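Local atomic coordinates of sphingomyelinase-c (Listeria ivanovii, PDB entry 1ZWX), a protein that belongs to the endonuclease/exonuclease/phosphatase family and has its DNase I-like fold, in which two mixed beta sheets pack face to face. Residues 46-51 with 107-112; 103-108 with 132-137; 117-122 with 148-153; 124-129 with 152-157; 245-250 with 289-294. One frame throughout, in Å; residues are numbered along the deposited sequence.

Contact 1: 46-51 with 107-112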
# COMPACT_ATOMS: atom_id res chain seq x y z
N ASN A 46 1.04 14.98 -8.73
CA ASN A 46 2.21 14.76 -9.57
C ASN A 46 2.78 13.33 -9.56
O ASN A 46 3.99 13.14 -9.73
CB ASN A 46 3.31 15.77 -9.24
CG ASN A 46 2.82 17.19 -9.22
OD1 ASN A 46 2.05 17.62 -10.12
ND2 ASN A 46 3.21 17.95 -8.18
N ASN A 47 1.91 12.34 -9.38
CA ASN A 47 2.34 10.94 -9.49
C ASN A 47 1.85 10.36 -10.79
O ASN A 47 0.81 10.78 -11.28
CB ASN A 47 1.76 10.11 -8.30
CG ASN A 47 2.31 10.57 -6.96
OD1 ASN A 47 1.62 11.22 -6.14
ND2 ASN A 47 3.58 10.29 -6.73
N ASP A 48 2.53 9.35 -11.32
CA ASP A 48 1.96 8.57 -12.39
C ASP A 48 0.90 7.62 -11.88
O ASP A 48 -0.13 7.41 -12.53
CB ASP A 48 3.08 7.81 -13.12
CG ASP A 48 4.02 8.76 -13.84
OD1 ASP A 48 3.57 9.38 -14.83
OD2 ASP A 48 5.15 8.96 -13.38
N VAL A 49 1.16 7.03 -10.71
CA VAL A 49 0.34 5.96 -10.15
C VAL A 49 0.35 6.14 -8.62
O VAL A 49 1.37 6.57 -8.03
CB VAL A 49 0.89 4.53 -10.55
CG1 VAL A 49 0.19 3.42 -9.76
CG2 VAL A 49 0.72 4.25 -12.06
N VAL A 50 -0.78 5.85 -7.99
CA VAL A 50 -0.86 5.90 -6.51
C VAL A 50 -1.40 4.56 -6.04
O VAL A 50 -2.39 4.05 -6.59
CB VAL A 50 -1.79 7.02 -5.98
CG1 VAL A 50 -2.03 6.85 -4.44
CG2 VAL A 50 -1.20 8.41 -6.22
N ILE A 51 -0.73 3.98 -5.04
CA ILE A 51 -1.17 2.70 -4.46
C ILE A 51 -1.75 3.01 -3.09
O ILE A 51 -1.11 3.70 -2.32
CB ILE A 51 0.03 1.72 -4.27
CG1 ILE A 51 0.61 1.33 -5.64
CG2 ILE A 51 -0.43 0.47 -3.42
CD1 ILE A 51 1.96 0.51 -5.52
N SER A 107 -4.46 5.78 -11.35
CA SER A 107 -3.46 6.23 -12.33
C SER A 107 -3.97 7.44 -13.14
O SER A 107 -5.16 7.53 -13.46
CB SER A 107 -3.17 5.08 -13.30
OG SER A 107 -2.16 5.46 -14.22
N GLN A 108 -3.08 8.36 -13.46
CA GLN A 108 -3.42 9.35 -14.49
C GLN A 108 -3.42 8.77 -15.90
O GLN A 108 -3.88 9.45 -16.83
CB GLN A 108 -2.55 10.59 -14.41
CG GLN A 108 -1.11 10.38 -14.61
CD GLN A 108 -0.37 11.68 -14.78
OE1 GLN A 108 0.51 12.02 -13.99
NE2 GLN A 108 -0.72 12.44 -15.84
N TRP A 109 -2.93 7.52 -16.05
CA TRP A 109 -2.80 6.83 -17.35
C TRP A 109 -3.79 5.72 -17.54
O TRP A 109 -4.21 5.07 -16.58
CB TRP A 109 -1.35 6.30 -17.55
CG TRP A 109 -0.38 7.36 -17.30
CD1 TRP A 109 0.39 7.52 -16.18
CD2 TRP A 109 -0.08 8.47 -18.15
NE1 TRP A 109 1.12 8.66 -16.27
CE2 TRP A 109 0.86 9.27 -17.47
CE3 TRP A 109 -0.54 8.88 -19.43
CZ2 TRP A 109 1.39 10.44 -18.02
CZ3 TRP A 109 -0.02 10.04 -19.97
CH2 TRP A 109 0.94 10.81 -19.28
N PRO A 110 -4.21 5.49 -18.78
CA PRO A 110 -5.18 4.46 -18.99
C PRO A 110 -4.70 3.07 -18.52
O PRO A 110 -3.54 2.69 -18.74
CB PRO A 110 -5.41 4.48 -20.50
CG PRO A 110 -4.27 5.19 -21.06
CD PRO A 110 -3.82 6.17 -20.05
N ILE A 111 -5.62 2.35 -17.90
CA ILE A 111 -5.41 0.99 -17.44
C ILE A 111 -5.94 0.01 -18.50
O ILE A 111 -7.14 -0.08 -18.71
CB ILE A 111 -6.12 0.75 -16.06
CG1 ILE A 111 -5.52 1.65 -14.98
CG2 ILE A 111 -6.09 -0.75 -15.66
CD1 ILE A 111 -6.33 1.65 -13.62
N VAL A 112 -5.06 -0.72 -19.18
CA VAL A 112 -5.52 -1.70 -20.22
C VAL A 112 -5.80 -3.09 -19.69
O VAL A 112 -6.43 -3.94 -20.36
CB VAL A 112 -4.51 -1.76 -21.40
CG1 VAL A 112 -4.42 -0.37 -22.07
CG2 VAL A 112 -3.11 -2.19 -20.89
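The carbonyl oxygen of Asp48 draws several groups of the other segment to it. Gln108 N donates to Asp48 O over 3.2 Å. Ser107 OG lies 3.3 Å from Asp48 O, but whether its proton goes there is unsettled. Ser107 CA adds a C-H...O contact to the same oxygen. A second bond joins side chains: the indole NE1 of Trp109 reaches Asp48 OD1 at 2.9 Å, and the oxygen takes it on its anti lone pair, the one turned from OD2. Carboxylate and indole are nearly coplanar, their planes 28° apart, and the acid meets the ring at its edge. The same OD1 forms a salt bridge with Lys140, while Lys12 N holds OD2; with both oxygens engaged, the carboxylate has little freedom to rotate. Ser107 OG, set opposite its own backbone N (chi1 -177°), folds forward to accept from Trp109 N at 2.9 Å, which makes an ST turn. Gln108 CG lies over one face of the indole, near its rim. Next to the polar cluster, Val49 CG2 packs on Ser107 OG at 3.8 Å. Val49 and Ser107 form an antiparallel non-hydrogen-bonded pair between strands 49-55 and 104-107, neighbours in one sheet of the DNase I-like sandwich; after it the chain leaves for the other sheet.

Contact 2: 103-108 with 132-137; sequences VAVVSQ and GFAYVK
Apolar contacts between methyl groups carry this meeting of Val103 and Val105 with Ala134 and Val136. Val105 works as a fork. With CG1 opposite the backbone N (chi1 177°), that methyl reaches Val136 CG2 at 4.0 Å, while the other branch, CG2, meets Ala134 CB at 4.3 Å. Ala134 CB is approached a second time by Val103 CG1, also at 4.3 Å, so the small alanine methyl is received between two valines of the opposing strand. The side chains of Val105 and Val136 slant across each other. Each of the four residues points its CB toward the other segment, and the touching parts run in nearly the same direction, 5° apart. Val49 and Ile79 extend the apolar layer, Val49 against Val105 and Ile79 against both Val103 and Ala134.

The polar side is slight. Val103 CG2 comes within 4.3 Å of Gly132 O. Backbone bonding stays within each sheet: Ala104 and Val106 pair with Leu52 and Val50, and Phe133 with His117. On the far face of strand 132-140, Phe133 and Tyr135 meet Phe178 of helix 161-182 edge-to-face.

With no hydrogen bond between the segments and all touching residues buried, the chemistry implies that the two sheets of the sandwich are joined here by dispersion and the exclusion of water.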
# COMPACT_ATOMS: atom_id res chain seq x y z
N VAL A 103 -6.93 -2.60 -0.62
CA VAL A 103 -5.96 -2.15 -1.64
C VAL A 103 -6.64 -1.62 -2.90
O VAL A 103 -7.48 -2.28 -3.45
CB VAL A 103 -5.01 -3.29 -2.10
CG1 VAL A 103 -4.05 -2.77 -3.21
CG2 VAL A 103 -4.20 -3.84 -0.89
N ALA A 104 -6.26 -0.43 -3.35
CA ALA A 104 -6.67 0.04 -4.67
C ALA A 104 -5.49 0.67 -5.38
O ALA A 104 -4.56 1.10 -4.75
CB ALA A 104 -7.87 1.08 -4.56
N VAL A 105 -5.55 0.74 -6.71
CA VAL A 105 -4.50 1.46 -7.47
C VAL A 105 -5.15 2.45 -8.42
O VAL A 105 -6.07 2.08 -9.10
CB VAL A 105 -3.65 0.48 -8.32
CG1 VAL A 105 -2.61 1.24 -9.14
CG2 VAL A 105 -2.89 -0.51 -7.39
N VAL A 106 -4.68 3.68 -8.43
CA VAL A 106 -5.23 4.72 -9.30
C VAL A 106 -4.10 5.31 -10.15
O VAL A 106 -2.92 5.34 -9.74
CB VAL A 106 -6.00 5.82 -8.49
CG1 VAL A 106 -7.05 5.14 -7.55
CG2 VAL A 106 -5.09 6.72 -7.72
N SER A 107 -4.46 5.78 -11.35
CA SER A 107 -3.46 6.23 -12.33
C SER A 107 -3.97 7.44 -13.14
O SER A 107 -5.16 7.53 -13.46
CB SER A 107 -3.17 5.08 -13.30
OG SER A 107 -2.16 5.46 -14.22
N GLN A 108 -3.08 8.36 -13.46
CA GLN A 108 -3.42 9.35 -14.49
C GLN A 108 -3.42 8.77 -15.90
O GLN A 108 -3.88 9.45 -16.83
CB GLN A 108 -2.55 10.59 -14.41
CG GLN A 108 -1.11 10.38 -14.61
CD GLN A 108 -0.37 11.68 -14.78
OE1 GLN A 108 0.51 12.02 -13.99
NE2 GLN A 108 -0.72 12.44 -15.84
N GLY A 132 -4.88 -9.20 -0.22
CA GLY A 132 -4.53 -9.70 -1.56
C GLY A 132 -3.66 -8.69 -2.27
O GLY A 132 -3.01 -7.87 -1.64
N PHE A 133 -3.68 -8.74 -3.61
CA PHE A 133 -3.01 -7.71 -4.37
C PHE A 133 -3.83 -7.37 -5.62
O PHE A 133 -4.63 -8.19 -6.07
CB PHE A 133 -1.55 -8.09 -4.74
CG PHE A 133 -1.42 -9.38 -5.49
CD1 PHE A 133 -1.24 -10.59 -4.80
CD2 PHE A 133 -1.37 -9.40 -6.90
CE1 PHE A 133 -1.09 -11.81 -5.51
CE2 PHE A 133 -1.20 -10.58 -7.60
CZ PHE A 133 -1.07 -11.80 -6.90
N ALA A 134 -3.63 -6.15 -6.11
CA ALA A 134 -4.21 -5.68 -7.37
C ALA A 134 -3.08 -5.57 -8.40
O ALA A 134 -1.98 -5.11 -8.07
CB ALA A 134 -4.84 -4.28 -7.17
N TYR A 135 -3.37 -5.97 -9.63
CA TYR A 135 -2.39 -5.85 -10.70
C TYR A 135 -3.01 -4.89 -11.72
O TYR A 135 -4.17 -5.05 -12.06
CB TYR A 135 -2.20 -7.21 -11.37
CG TYR A 135 -1.54 -7.12 -12.73
CD1 TYR A 135 -0.14 -6.93 -12.84
CD2 TYR A 135 -2.31 -7.17 -13.92
CE1 TYR A 135 0.49 -6.83 -14.13
CE2 TYR A 135 -1.69 -7.05 -15.18
CZ TYR A 135 -0.31 -6.90 -15.27
OH TYR A 135 0.30 -6.79 -16.51
N VAL A 136 -2.23 -3.93 -12.18
CA VAL A 136 -2.61 -3.15 -13.36
C VAL A 136 -1.50 -3.14 -14.41
O VAL A 136 -0.32 -3.12 -14.08
CB VAL A 136 -3.05 -1.69 -13.01
CG1 VAL A 136 -4.20 -1.67 -12.03
CG2 VAL A 136 -1.90 -0.82 -12.50
N LYS A 137 -1.91 -3.11 -15.68
CA LYS A 137 -1.02 -2.69 -16.77
C LYS A 137 -1.52 -1.31 -17.29
O LYS A 137 -2.66 -1.19 -17.64
CB LYS A 137 -1.03 -3.71 -17.91
CG LYS A 137 -0.04 -3.30 -19.08
CD LYS A 137 -0.21 -4.21 -20.31
CE LYS A 137 0.86 -3.92 -21.42
NZ LYS A 137 0.57 -4.86 -22.58

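Contact 3: 117-122 with 148-153; sequences HIFQRG and IGTHTQ. Unlike the reference sequence in segment 148-153: Gln153 (reference Pro).
Phe119 sends its side chain toward strand 143-151 and touches it with the far end of the ring. From CB the chain leaves with CG opposite the carbonyl carbon (chi1 -68°), which aims the ring at Thr150 and His151. Along one side of the ring, Phe119 CD2 passes 3.4 Å from Gly132 N, in the strand between. Further out, CE2 lies 3.8 Å from His151 O, which sits in the ring plane at the edge. The outermost atom, CZ, comes to 3.3 Å from Thr150 OG1, again at the edge, and 4.2 Å from Thr152 CG2. The ring thus turns its C-H edge to two oxygens, though no hydrogen bond crosses between the segments. Thr150 lies at about a right angle to the phenylalanine; its OG1, opposite the backbone N (chi1 -164°), is occupied by a bond to Gly132 O. A separate touch closes the outer end, where Gln153, which differs from the reference sequence, bends at chi2 and brings OE1 to 3.6 Å from Gly122 CA. That oxygen accepts from Gly123 N. Beyond Thr150, the side chain of His151 lies about 5 Å from a bound phosphate ion. Phe119 follows the end of strand 111-118 and reaches past strand 132-140 to strand 143-151, while Gln171 and Glu174 of helix 161-182 cover it from their side.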
# COMPACT_ATOMS: atom_id res chain seq x y z
N HIS A 117 -6.12 -10.53 -6.85
CA HIS A 117 -5.76 -11.84 -6.36
C HIS A 117 -5.82 -11.80 -4.86
O HIS A 117 -5.08 -11.06 -4.22
CB HIS A 117 -4.35 -12.24 -6.80
CG HIS A 117 -3.96 -13.61 -6.34
ND1 HIS A 117 -3.86 -14.69 -7.20
CD2 HIS A 117 -3.69 -14.09 -5.10
CE1 HIS A 117 -3.52 -15.76 -6.52
NE2 HIS A 117 -3.43 -15.44 -5.24
N ILE A 118 -6.72 -12.60 -4.30
CA ILE A 118 -6.96 -12.62 -2.87
C ILE A 118 -6.08 -13.72 -2.27
O ILE A 118 -6.13 -14.86 -2.72
CB ILE A 118 -8.46 -12.90 -2.57
CG1 ILE A 118 -9.37 -11.86 -3.30
CG2 ILE A 118 -8.73 -12.90 -1.07
CD1 ILE A 118 -8.92 -10.40 -3.09
N PHE A 119 -5.32 -13.37 -1.23
CA PHE A 119 -4.39 -14.33 -0.61
C PHE A 119 -5.12 -15.55 -0.06
O PHE A 119 -6.23 -15.44 0.44
CB PHE A 119 -3.61 -13.67 0.50
CG PHE A 119 -2.63 -12.63 0.04
CD1 PHE A 119 -1.82 -12.83 -1.10
CD2 PHE A 119 -2.52 -11.45 0.72
CE1 PHE A 119 -0.93 -11.84 -1.51
CE2 PHE A 119 -1.63 -10.48 0.33
CZ PHE A 119 -0.82 -10.69 -0.79
N GLN A 120 -4.46 -16.70 -0.13
CA GLN A 120 -5.06 -17.96 0.25
C GLN A 120 -4.70 -18.35 1.66
O GLN A 120 -5.24 -19.34 2.18
CB GLN A 120 -4.61 -19.06 -0.72
CG GLN A 120 -5.21 -18.95 -2.15
CD GLN A 120 -6.60 -19.56 -2.28
OE1 GLN A 120 -7.28 -19.82 -1.28
NE2 GLN A 120 -7.03 -19.81 -3.52
N ARG A 121 -3.77 -17.62 2.27
CA ARG A 121 -3.43 -17.90 3.67
C ARG A 121 -3.62 -16.62 4.45
O ARG A 121 -3.44 -15.52 3.90
CB ARG A 121 -1.99 -18.45 3.84
CG ARG A 121 -1.78 -19.84 3.17
CD ARG A 121 -2.60 -20.94 3.89
N GLY A 122 -4.02 -16.74 5.71
CA GLY A 122 -4.12 -15.54 6.55
C GLY A 122 -4.17 -15.98 7.99
O GLY A 122 -4.48 -17.15 8.27
N ILE A 148 1.98 -3.79 -9.21
CA ILE A 148 1.30 -4.65 -8.25
C ILE A 148 1.29 -3.88 -6.93
O ILE A 148 2.35 -3.46 -6.42
CB ILE A 148 1.99 -6.03 -8.15
CG1 ILE A 148 1.70 -6.79 -9.45
CG2 ILE A 148 1.52 -6.79 -6.86
CD1 ILE A 148 2.42 -8.11 -9.59
N GLY A 149 0.08 -3.65 -6.41
CA GLY A 149 -0.14 -2.96 -5.13
C GLY A 149 -0.65 -4.02 -4.15
O GLY A 149 -1.48 -4.86 -4.50
N THR A 150 -0.15 -4.00 -2.93
CA THR A 150 -0.46 -5.11 -1.97
C THR A 150 -0.37 -4.62 -0.55
O THR A 150 0.20 -3.55 -0.26
CB THR A 150 0.48 -6.38 -2.19
OG1 THR A 150 -0.09 -7.52 -1.52
CG2 THR A 150 1.88 -6.15 -1.68
N HIS A 151 -0.92 -5.43 0.35
CA HIS A 151 -0.83 -5.18 1.78
C HIS A 151 -0.89 -6.58 2.39
O HIS A 151 -1.91 -7.26 2.31
CB HIS A 151 -2.01 -4.30 2.27
CG HIS A 151 -2.03 -4.08 3.76
ND1 HIS A 151 -3.16 -3.64 4.43
CD2 HIS A 151 -1.08 -4.26 4.71
CE1 HIS A 151 -2.88 -3.53 5.73
NE2 HIS A 151 -1.63 -3.90 5.92
N THR A 152 0.24 -7.01 2.95
CA THR A 152 0.39 -8.40 3.42
C THR A 152 0.05 -8.54 4.93
O THR A 152 -0.18 -7.56 5.62
CB THR A 152 1.84 -8.93 3.17
OG1 THR A 152 2.75 -8.03 3.79
CG2 THR A 152 2.16 -9.00 1.66
N GLN A 153 -0.02 -9.79 5.37
CA GLN A 153 -0.23 -10.16 6.77
C GLN A 153 0.58 -9.36 7.77
O GLN A 153 1.81 -9.25 7.64
CB GLN A 153 0.12 -11.67 6.90
CG GLN A 153 0.02 -12.19 8.37
CD GLN A 153 -1.43 -12.36 8.83
OE1 GLN A 153 -2.28 -12.88 8.10
NE2 GLN A 153 -1.71 -11.93 10.06

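Contact 4: 124-129 with 152-157; sequences GADRLS and TQADDS. Unlike the reference sequence in segment 152-157: Gln153 (reference Pro).
Two flat groups, the carboxylate of Asp126 and the amide of Gln153, cross obliquely with their planes 58° apart. The setting is a 3-10 turn, residues 125-128, set against the irregular loop that leads from strand 143-151 to helix 161-182 in this DNase I-like fold. Asp126 OD2 lies over one face of the amide, 3.5 Å from Gln153 CD, and although Gln153 NE2 is also close, the angle is too poor for a hydrogen bond. At its edge the amide is held otherwise: Gln153 NE2 donates to Ala154 O at 3.0 Å, in the amide plane and onto a carbonyl lone pair. Asp126 CB packs against the same amide, 3.4 Å from Gln153 OE1. Asp156 turns CG opposite its backbone N (chi1 -170°), which carries the carboxylate to the start of the 3-10 turn, where Ala125 N meets Asp156 OD2 at 2.8 Å from above the carboxylate plane. Gly124, lacking a CB, lets Asp156 OD2 come close to its CA. The other oxygen, Asp156 OD1, accepts from Leu158 N, so the acid also braces its own loop. Asp126 forms a salt bridge with Lys131, which would partly offset its charge, and the side chain of Ala154 is about 4 Å from a bound phosphate ion. Asp126 OD2 takes Ala154 N at 2.9 Å nearly along the oxygen's C-O bond, with 164° at the hydrogen.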
# COMPACT_ATOMS: atom_id res chain seq x y z
N GLY A 124 -4.85 -14.70 12.39
CA GLY A 124 -5.27 -13.73 13.39
C GLY A 124 -6.38 -12.86 12.85
O GLY A 124 -7.16 -13.30 12.04
N ALA A 125 -6.41 -11.61 13.30
CA ALA A 125 -7.46 -10.68 12.88
C ALA A 125 -7.47 -10.44 11.39
O ALA A 125 -8.49 -10.01 10.83
CB ALA A 125 -7.28 -9.34 13.61
N ASP A 126 -6.34 -10.74 10.73
CA ASP A 126 -6.26 -10.56 9.25
C ASP A 126 -7.17 -11.50 8.48
O ASP A 126 -7.57 -11.19 7.35
CB ASP A 126 -4.80 -10.66 8.75
CG ASP A 126 -4.13 -9.31 8.76
OD1 ASP A 126 -4.85 -8.34 9.09
OD2 ASP A 126 -2.93 -9.18 8.47
N ARG A 127 -7.56 -12.60 9.12
CA ARG A 127 -8.54 -13.51 8.53
C ARG A 127 -9.91 -12.85 8.34
O ARG A 127 -10.75 -13.38 7.61
CB ARG A 127 -8.71 -14.81 9.35
CG ARG A 127 -7.44 -15.65 9.47
CD ARG A 127 -7.71 -16.90 10.34
NE ARG A 127 -6.84 -17.98 9.89
CZ ARG A 127 -7.25 -19.16 9.46
NH1 ARG A 127 -8.53 -19.49 9.49
NH2 ARG A 127 -6.36 -20.05 9.07
N LEU A 128 -10.15 -11.71 8.98
CA LEU A 128 -11.44 -11.00 8.81
C LEU A 128 -11.49 -10.12 7.54
O LEU A 128 -12.56 -9.57 7.19
CB LEU A 128 -11.77 -10.17 10.06
CG LEU A 128 -12.01 -11.02 11.32
CD1 LEU A 128 -12.14 -10.13 12.53
CD2 LEU A 128 -13.25 -11.92 11.15
N SER A 129 -10.36 -10.01 6.83
CA SER A 129 -10.31 -9.18 5.60
C SER A 129 -9.78 -9.98 4.41
O SER A 129 -8.89 -10.82 4.55
CB SER A 129 -9.47 -7.92 5.79
OG SER A 129 -9.71 -7.22 6.99
N THR A 152 0.24 -7.01 2.95
CA THR A 152 0.39 -8.40 3.42
C THR A 152 0.05 -8.54 4.93
O THR A 152 -0.18 -7.56 5.62
CB THR A 152 1.84 -8.93 3.17
OG1 THR A 152 2.75 -8.03 3.79
CG2 THR A 152 2.16 -9.00 1.66
N GLN A 153 -0.02 -9.79 5.37
CA GLN A 153 -0.23 -10.16 6.77
C GLN A 153 0.58 -9.36 7.77
O GLN A 153 1.81 -9.25 7.64
CB GLN A 153 0.12 -11.67 6.90
CG GLN A 153 0.02 -12.19 8.37
CD GLN A 153 -1.43 -12.36 8.83
OE1 GLN A 153 -2.28 -12.88 8.10
NE2 GLN A 153 -1.71 -11.93 10.06
N ALA A 154 -0.08 -8.86 8.83
CA ALA A 154 0.59 -8.14 9.91
C ALA A 154 1.03 -9.12 11.02
O ALA A 154 0.48 -10.21 11.12
CB ALA A 154 -0.34 -7.09 10.51
N ASP A 155 2.00 -8.69 11.83
CA ASP A 155 2.20 -9.31 13.16
C ASP A 155 0.90 -9.07 13.97
O ASP A 155 0.31 -7.97 13.87
CB ASP A 155 3.45 -8.72 13.85
CG ASP A 155 4.76 -9.28 13.26
OD1 ASP A 155 4.72 -10.12 12.35
OD2 ASP A 155 5.84 -8.90 13.73
N ASP A 156 0.45 -10.09 14.72
CA ASP A 156 -0.83 -10.10 15.50
C ASP A 156 -0.40 -10.59 16.87
O ASP A 156 0.35 -11.56 16.96
CB ASP A 156 -1.81 -11.11 14.89
CG ASP A 156 -3.28 -11.02 15.48
OD1 ASP A 156 -3.57 -11.40 16.65
OD2 ASP A 156 -4.20 -10.61 14.71
N SER A 157 -0.89 -9.97 17.94
CA SER A 157 -0.65 -10.49 19.29
C SER A 157 -0.89 -12.00 19.42
O SER A 157 -0.11 -12.69 20.07
CB SER A 157 -1.53 -9.74 20.29
OG SER A 157 -1.05 -8.42 20.38

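Contact 5: 245-250 with 289-294. With PO4 (phosphate ion), chain B.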
# COMPACT_ATOMS: atom_id res chain seq x y z
N GLU A 245 8.96 1.14 13.02
CA GLU A 245 9.27 0.13 12.02
C GLU A 245 9.29 0.75 10.62
O GLU A 245 8.74 1.83 10.42
CB GLU A 245 8.27 -1.04 12.07
CG GLU A 245 8.35 -1.91 13.36
CD GLU A 245 7.38 -3.09 13.37
OE1 GLU A 245 7.46 -3.95 12.45
OE2 GLU A 245 6.55 -3.18 14.31
N TYR A 246 9.94 0.06 9.68
CA TYR A 246 10.00 0.47 8.27
C TYR A 246 9.35 -0.65 7.47
O TYR A 246 9.91 -1.73 7.34
CB TYR A 246 11.46 0.71 7.84
CG TYR A 246 11.57 1.49 6.54
CD1 TYR A 246 12.08 2.78 6.53
CD2 TYR A 246 11.14 0.93 5.34
CE1 TYR A 246 12.17 3.51 5.36
CE2 TYR A 246 11.20 1.65 4.17
CZ TYR A 246 11.74 2.94 4.18
OH TYR A 246 11.84 3.66 3.01
N LEU A 247 8.12 -0.42 6.98
CA LEU A 247 7.25 -1.50 6.52
C LEU A 247 6.68 -1.31 5.11
O LEU A 247 6.08 -2.23 4.54
CB LEU A 247 6.05 -1.60 7.48
CG LEU A 247 6.34 -1.96 8.94
CD1 LEU A 247 5.03 -1.94 9.75
CD2 LEU A 247 7.03 -3.33 9.03
N ASP A 248 6.82 -0.09 4.59
CA ASP A 248 6.19 0.31 3.31
C ASP A 248 7.28 0.56 2.25
O ASP A 248 8.25 1.28 2.48
CB ASP A 248 5.34 1.58 3.49
CG ASP A 248 4.23 1.43 4.53
OD1 ASP A 248 4.49 1.62 5.73
OD2 ASP A 248 3.09 1.16 4.11
N TYR A 249 7.09 -0.06 1.09
CA TYR A 249 8.11 -0.09 0.05
C TYR A 249 7.49 -0.02 -1.33
O TYR A 249 6.36 -0.49 -1.56
CB TYR A 249 8.82 -1.43 0.08
CG TYR A 249 9.48 -1.80 1.42
CD1 TYR A 249 8.82 -2.62 2.33
CD2 TYR A 249 10.78 -1.36 1.72
CE1 TYR A 249 9.43 -2.97 3.57
CE2 TYR A 249 11.40 -1.70 2.95
CZ TYR A 249 10.71 -2.52 3.85
OH TYR A 249 11.34 -2.86 5.01
N ILE A 250 8.28 0.49 -2.28
CA ILE A 250 7.96 0.29 -3.69
C ILE A 250 9.21 -0.23 -4.38
O ILE A 250 10.19 0.48 -4.49
CB ILE A 250 7.43 1.56 -4.41
CG1 ILE A 250 6.29 2.25 -3.60
CG2 ILE A 250 6.90 1.16 -5.79
CD1 ILE A 250 6.10 3.74 -3.93
N SER A 289 -2.48 9.62 8.41
CA SER A 289 -2.62 8.19 8.65
C SER A 289 -1.61 7.79 9.73
O SER A 289 -0.77 8.61 10.12
CB SER A 289 -2.36 7.41 7.34
OG SER A 289 -1.98 6.07 7.60
N ASP A 290 -1.68 6.55 10.21
CA ASP A 290 -0.67 6.09 11.15
C ASP A 290 0.60 5.61 10.45
O ASP A 290 1.61 5.33 11.12
CB ASP A 290 -1.24 5.04 12.13
CG ASP A 290 -1.67 3.72 11.47
OD1 ASP A 290 -1.79 3.62 10.22
OD2 ASP A 290 -1.91 2.75 12.24
N HIS A 291 0.56 5.49 9.11
CA HIS A 291 1.76 5.21 8.30
C HIS A 291 2.11 6.48 7.55
O HIS A 291 1.21 7.23 7.17
CB HIS A 291 1.54 4.12 7.26
CG HIS A 291 1.44 2.73 7.81
ND1 HIS A 291 2.41 1.77 7.60
CD2 HIS A 291 0.48 2.13 8.56
CE1 HIS A 291 2.06 0.65 8.20
NE2 HIS A 291 0.89 0.83 8.79
N TYR A 292 3.40 6.68 7.29
CA TYR A 292 3.82 7.72 6.37
C TYR A 292 3.79 7.21 4.94
O TYR A 292 4.01 6.03 4.71
CB TYR A 292 5.21 8.27 6.71
CG TYR A 292 5.28 8.90 8.06
CD1 TYR A 292 6.23 8.46 9.02
CD2 TYR A 292 4.41 9.92 8.41
CE1 TYR A 292 6.29 9.06 10.30
CE2 TYR A 292 4.45 10.51 9.68
CZ TYR A 292 5.38 10.09 10.61
OH TYR A 292 5.38 10.71 11.85
N PRO A 293 3.47 8.10 3.97
CA PRO A 293 3.49 7.73 2.55
C PRO A 293 4.94 7.52 2.08
O PRO A 293 5.87 8.05 2.70
CB PRO A 293 2.90 8.95 1.84
CG PRO A 293 2.60 9.97 2.88
CD PRO A 293 3.11 9.52 4.19
N VAL A 294 5.11 6.72 1.04
CA VAL A 294 6.44 6.49 0.47
C VAL A 294 6.33 6.86 -1.02
O VAL A 294 5.37 6.53 -1.67
CB VAL A 294 6.96 5.02 0.69
CG1 VAL A 294 8.14 4.71 -0.21
CG2 VAL A 294 7.33 4.79 2.17
P PO4 B . -1.40 -1.72 10.92
O1 PO4 B . -1.45 -1.40 12.41
O2 PO4 B . -1.05 -0.48 10.14
O3 PO4 B . -0.31 -2.73 10.65
O4 PO4 B . -2.77 -2.24 10.51
O HOH W 1 2.30 4.10 3.76
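Asp248 and His291 stand at about a right angle, their carboxylate and imidazole planes 84° apart. With CG opposite the carbonyl carbon (chi1 -73°), the His291 ring swings toward Asp248 and offers ND1 from its edge. Asp248 OD1 receives His291 ND1 at 2.8 Å on the syn lone pair, the side of the other oxygen, a His-carboxylate hydrogen bond. Thr226 OG1 bonds to the same OD1. On another edge of the ring His291 NE2 donates to O2 of a bound phosphate ion at 2.7 Å, so partners at ND1 and NE2 fix the rotation of the imidazole. Leu247 CD1 approaches His291 CE1 obliquely. The backbone before the ring is set by an ST turn, with His291 N on Ser289 OG at 3.0 Å. Further along, in the conformer given, Val294 CG2 lies 3.6 Å from Asp248 O, though a second conformer makes this contact doubtful. Strand 248-252, outermost in one sheet, thus meets the lead-in to strand 294-298, which lies between strands 12-20 and 262-266 in the other.

How the contacts relate
From the N terminus, contact 1 closes first, bringing residues 107-112 back to the start of strand 49-55. Contact 2 begins on the stretch where contact 1 ends, sharing Ser107 and Gln108, and links the two sheets. Contacts 3 and 4 each open inside the loop of contact 2 and close after it, so both cross it; they finish on the same stretch, sharing Thr152 and Gln153. Contact 3 spans strands 111-118 and 143-151, and contact 4 their outer loops. Contact 5 follows in series and joins the sheets again, about 17 Å between centres from each of contacts 2, 3 and 4. Contacts 1 and 4 lie on opposite sides of the chain's centre.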